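Local structure of Bd3459 (Bdellovibrio bacteriovorus, 5CEC) at residues S43-I56 / A305-L317. The protein probably acts as a predatory serine-type endopeptidase of the D-Ala-D-Ala carboxypeptidase family, and is bound by the ankyrin-repeat immunity protein Bd3460. The protein carries 1 engineered substitution. Numbering follows the deposited sequence.
Sequences SMCHMAANSKTQQI and ATCEMMIKVLYSL
Cys-45 and Cys-307 join strand 43-48 to the first turn of helix 307-322, far apart in sequence, their SG atoms 2.2 Å apart in a disulfide whose torsion about the sulfur pair is -102°. With its SG anti to the backbone N, Cys-307 reaches across to Cys-45, whose own sulfur also lies against the helix side chain one turn on. Ser-43 flanks the bridge, its OG 3.7 Å from Cys-307 CB while it hydrogen-bonds Asp-59.

Apolar packing continues the contact along the helix. Ile-311 is wedged between strand and returning loop: CG1 rests 3.5 Å from Cys-45 SG, and CG2 meets Met-47 CB at 3.8 Å on the strand and Ile-56 CG1 on the loop. Ile-56 also lays its CD1 3.8 Å from Glu-308 CB, with the aliphatic part of Lys-312 close by. These layers illustrate how the transpeptidase fold of the beta-lactamase clan packs a helix on an antiparallel sheet. Here the helix runs at 31° to strand 43-48, which pairs with strand 376-385.

A polar bond within the second segment sets the helix start: Thr-306 is the N-cap of helix 307-322, its OG1 accepting from Met-309 N at 3.0 Å.

Aromatic and amide contacts finish the far end. OE1 of Gln-54 lies over one face of the Tyr-315 ring, 3.6 Å above the plane and offset toward the rim, the amide plane turned 24° from the ring plane. Ala-49 O approaches the ring edge, 4.2 Å from Tyr-315 CE2. Met-47, bent at its last torsion, brings CE obliquely to Tyr-315 CD2.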
# COMPACT_ATOMS: atom_id res chain seq x y z
N SER A 43 -0.42 -21.68 -0.06
CA SER A 43 0.80 -22.10 -0.76
C SER A 43 1.92 -21.10 -0.63
O SER A 43 1.67 -19.91 -0.61
CB SER A 43 0.51 -22.35 -2.25
OG SER A 43 1.61 -22.91 -2.93
N MET A 44 3.16 -21.61 -0.62
CA MET A 44 4.36 -20.80 -0.76
C MET A 44 5.25 -21.42 -1.79
O MET A 44 5.45 -22.64 -1.83
CB MET A 44 5.12 -20.67 0.57
CG MET A 44 6.39 -19.85 0.48
SD MET A 44 7.12 -19.53 2.09
CE MET A 44 8.49 -18.49 1.63
N CYS A 45 5.85 -20.56 -2.58
CA CYS A 45 6.77 -21.02 -3.61
C CYS A 45 7.91 -19.99 -3.76
O CYS A 45 7.80 -18.84 -3.32
CB CYS A 45 6.02 -21.35 -4.97
SG CYS A 45 5.06 -19.93 -5.57
N HIS A 46 9.00 -20.41 -4.38
CA HIS A 46 10.14 -19.54 -4.60
C HIS A 46 10.98 -20.03 -5.79
O HIS A 46 10.89 -21.18 -6.18
CB HIS A 46 11.00 -19.44 -3.35
CG HIS A 46 11.74 -20.68 -2.99
ND1 HIS A 46 11.19 -21.70 -2.24
CD2 HIS A 46 13.00 -21.08 -3.31
CE1 HIS A 46 12.09 -22.65 -2.07
NE2 HIS A 46 13.19 -22.31 -2.72
N MET A 47 11.84 -19.16 -6.33
CA MET A 47 12.75 -19.58 -7.39
C MET A 47 13.91 -18.60 -7.41
O MET A 47 13.67 -17.39 -7.42
CB MET A 47 12.06 -19.57 -8.76
CG MET A 47 12.92 -20.14 -9.87
SD MET A 47 12.13 -20.03 -11.47
CE MET A 47 12.50 -18.29 -11.74
N ALA A 48 15.15 -19.09 -7.48
CA ALA A 48 16.30 -18.18 -7.64
C ALA A 48 16.17 -17.48 -9.00
O ALA A 48 15.82 -18.11 -10.00
CB ALA A 48 17.61 -18.95 -7.57
N ALA A 49 16.46 -16.19 -9.04
CA ALA A 49 16.31 -15.39 -10.28
C ALA A 49 17.18 -15.88 -11.43
O ALA A 49 16.81 -15.80 -12.62
CB ALA A 49 16.61 -13.93 -9.99
N ASN A 50 18.35 -16.38 -11.06
CA ASN A 50 19.32 -16.89 -12.01
C ASN A 50 19.16 -18.40 -12.32
O ASN A 50 20.05 -19.00 -12.92
CB ASN A 50 20.74 -16.61 -11.48
CG ASN A 50 21.06 -17.37 -10.20
OD1 ASN A 50 20.41 -18.37 -9.85
ND2 ASN A 50 22.05 -16.89 -9.46
N SER A 51 18.07 -19.03 -11.90
CA SER A 51 17.86 -20.45 -12.14
C SER A 51 18.01 -20.83 -13.62
O SER A 51 17.37 -20.22 -14.49
CB SER A 51 16.45 -20.83 -11.71
OG SER A 51 16.18 -22.16 -12.10
N LYS A 52 18.86 -21.82 -13.91
CA LYS A 52 19.03 -22.34 -15.28
C LYS A 52 17.82 -23.14 -15.75
O LYS A 52 17.43 -23.07 -16.93
CB LYS A 52 20.28 -23.23 -15.37
CG LYS A 52 21.59 -22.52 -15.08
CD LYS A 52 22.78 -23.43 -15.41
CE LYS A 52 24.11 -22.80 -15.05
NZ LYS A 52 24.41 -22.94 -13.60
N THR A 53 17.22 -23.92 -14.84
CA THR A 53 16.10 -24.78 -15.16
C THR A 53 14.79 -23.99 -15.12
O THR A 53 13.80 -24.39 -15.72
CB THR A 53 16.02 -25.99 -14.18
OG1 THR A 53 15.51 -25.57 -12.91
CG2 THR A 53 17.40 -26.64 -13.99
N GLN A 54 14.77 -22.87 -14.38
CA GLN A 54 13.54 -22.12 -14.08
C GLN A 54 12.44 -23.03 -13.48
O GLN A 54 11.24 -22.81 -13.69
CB GLN A 54 13.05 -21.32 -15.29
CG GLN A 54 14.00 -20.20 -15.70
CD GLN A 54 13.46 -19.34 -16.84
OE1 GLN A 54 12.31 -18.91 -16.83
NE2 GLN A 54 14.31 -19.05 -17.81
N GLN A 55 12.86 -24.02 -12.70
CA GLN A 55 11.94 -24.86 -11.96
C GLN A 55 11.52 -24.10 -10.71
O GLN A 55 12.34 -23.64 -9.92
CB GLN A 55 12.58 -26.18 -11.56
CG GLN A 55 11.57 -27.21 -11.03
CD GLN A 55 12.21 -28.57 -10.80
OE1 GLN A 55 13.20 -28.68 -10.07
NE2 GLN A 55 11.64 -29.61 -11.41
N ILE A 56 10.23 -23.98 -10.53
CA ILE A 56 9.69 -23.32 -9.34
C ILE A 56 9.63 -24.30 -8.17
O ILE A 56 9.14 -25.43 -8.33
CB ILE A 56 8.32 -22.73 -9.63
CG1 ILE A 56 8.44 -21.67 -10.74
CG2 ILE A 56 7.68 -22.14 -8.37
CD1 ILE A 56 7.12 -21.26 -11.36
N ALA A 305 -5.08 -16.64 -8.56
CA ALA A 305 -4.05 -17.26 -9.40
C ALA A 305 -3.25 -18.24 -8.59
O ALA A 305 -3.37 -18.31 -7.35
CB ALA A 305 -3.11 -16.21 -9.99
N THR A 306 -2.42 -19.01 -9.28
CA THR A 306 -1.53 -19.94 -8.61
C THR A 306 -0.29 -19.22 -8.09
O THR A 306 0.14 -18.21 -8.62
CB THR A 306 -1.13 -21.09 -9.54
OG1 THR A 306 -0.25 -20.60 -10.55
CG2 THR A 306 -2.35 -21.79 -10.19
N CYS A 307 0.33 -19.84 -7.09
CA CYS A 307 1.59 -19.35 -6.54
C CYS A 307 2.67 -19.39 -7.66
O CYS A 307 3.44 -18.45 -7.81
CB CYS A 307 1.97 -20.18 -5.33
SG CYS A 307 3.27 -19.47 -4.32
N GLU A 308 2.70 -20.47 -8.46
CA GLU A 308 3.62 -20.55 -9.60
C GLU A 308 3.46 -19.37 -10.55
O GLU A 308 4.45 -18.79 -11.01
CB GLU A 308 3.45 -21.86 -10.39
CG GLU A 308 4.04 -23.07 -9.71
CD GLU A 308 4.09 -24.30 -10.59
OE1 GLU A 308 3.63 -24.27 -11.75
OE2 GLU A 308 4.62 -25.33 -10.12
N MET A 309 2.21 -18.99 -10.82
CA MET A 309 1.96 -17.85 -11.70
C MET A 309 2.57 -16.56 -11.12
O MET A 309 3.07 -15.70 -11.87
CB MET A 309 0.47 -17.66 -11.96
CG MET A 309 -0.09 -18.54 -13.06
SD MET A 309 0.62 -18.24 -14.70
CE MET A 309 0.79 -16.48 -14.71
N MET A 310 2.51 -16.39 -9.80
CA MET A 310 3.13 -15.23 -9.19
C MET A 310 4.65 -15.18 -9.40
O MET A 310 5.23 -14.12 -9.66
CB MET A 310 2.73 -15.14 -7.71
CG MET A 310 1.25 -14.93 -7.47
SD MET A 310 0.54 -13.47 -8.31
CE MET A 310 -0.07 -14.16 -9.84
N ILE A 311 5.31 -16.33 -9.30
CA ILE A 311 6.74 -16.40 -9.58
C ILE A 311 7.01 -16.04 -11.04
O ILE A 311 7.92 -15.28 -11.32
CB ILE A 311 7.30 -17.78 -9.25
CG1 ILE A 311 7.06 -18.12 -7.77
CG2 ILE A 311 8.78 -17.83 -9.62
CD1 ILE A 311 7.71 -17.15 -6.79
N LYS A 312 6.22 -16.56 -11.96
CA LYS A 312 6.40 -16.25 -13.39
C LYS A 312 6.22 -14.77 -13.69
O LYS A 312 6.97 -14.16 -14.44
CB LYS A 312 5.48 -17.06 -14.27
CG LYS A 312 5.74 -18.56 -14.26
CD LYS A 312 4.69 -19.31 -15.08
CE LYS A 312 4.88 -19.11 -16.57
NZ LYS A 312 6.07 -19.83 -17.14
N VAL A 313 5.25 -14.17 -13.00
CA VAL A 313 5.03 -12.73 -13.13
C VAL A 313 6.25 -11.95 -12.65
O VAL A 313 6.68 -11.00 -13.32
CB VAL A 313 3.74 -12.32 -12.37
CG1 VAL A 313 3.66 -10.82 -12.15
CG2 VAL A 313 2.52 -12.82 -13.15
N LEU A 314 6.80 -12.34 -11.50
CA LEU A 314 8.01 -11.67 -10.99
C LEU A 314 9.18 -11.80 -11.97
O LEU A 314 9.89 -10.81 -12.26
CB LEU A 314 8.39 -12.19 -9.62
CG LEU A 314 7.40 -11.72 -8.51
CD1 LEU A 314 7.51 -12.65 -7.31
CD2 LEU A 314 7.60 -10.26 -8.12
N TYR A 315 9.41 -13.01 -12.48
CA TYR A 315 10.49 -13.25 -13.45
C TYR A 315 10.34 -12.35 -14.66
O TYR A 315 11.30 -11.68 -15.10
CB TYR A 315 10.48 -14.70 -13.89
CG TYR A 315 11.51 -14.97 -14.93
CD1 TYR A 315 11.24 -14.75 -16.28
CD2 TYR A 315 12.76 -15.42 -14.57
CE1 TYR A 315 12.19 -14.99 -17.24
CE2 TYR A 315 13.74 -15.65 -15.51
CZ TYR A 315 13.47 -15.44 -16.87
OH TYR A 315 14.38 -15.65 -17.82
N SER A 316 9.12 -12.30 -15.20
CA SER A 316 8.83 -11.51 -16.40
C SER A 316 8.91 -10.01 -16.16
O SER A 316 9.40 -9.27 -17.02
CB SER A 316 7.47 -11.91 -16.99
OG SER A 316 7.48 -13.24 -17.46
N LEU A 317 8.43 -9.54 -15.00
CA LEU A 317 8.52 -8.14 -14.67
C LEU A 317 9.97 -7.72 -14.53
O LEU A 317 10.37 -6.65 -15.03
CB LEU A 317 7.73 -7.88 -13.38
CG LEU A 317 7.77 -6.44 -12.86
CD1 LEU A 317 7.27 -5.42 -13.89
CD2 LEU A 317 6.92 -6.34 -11.61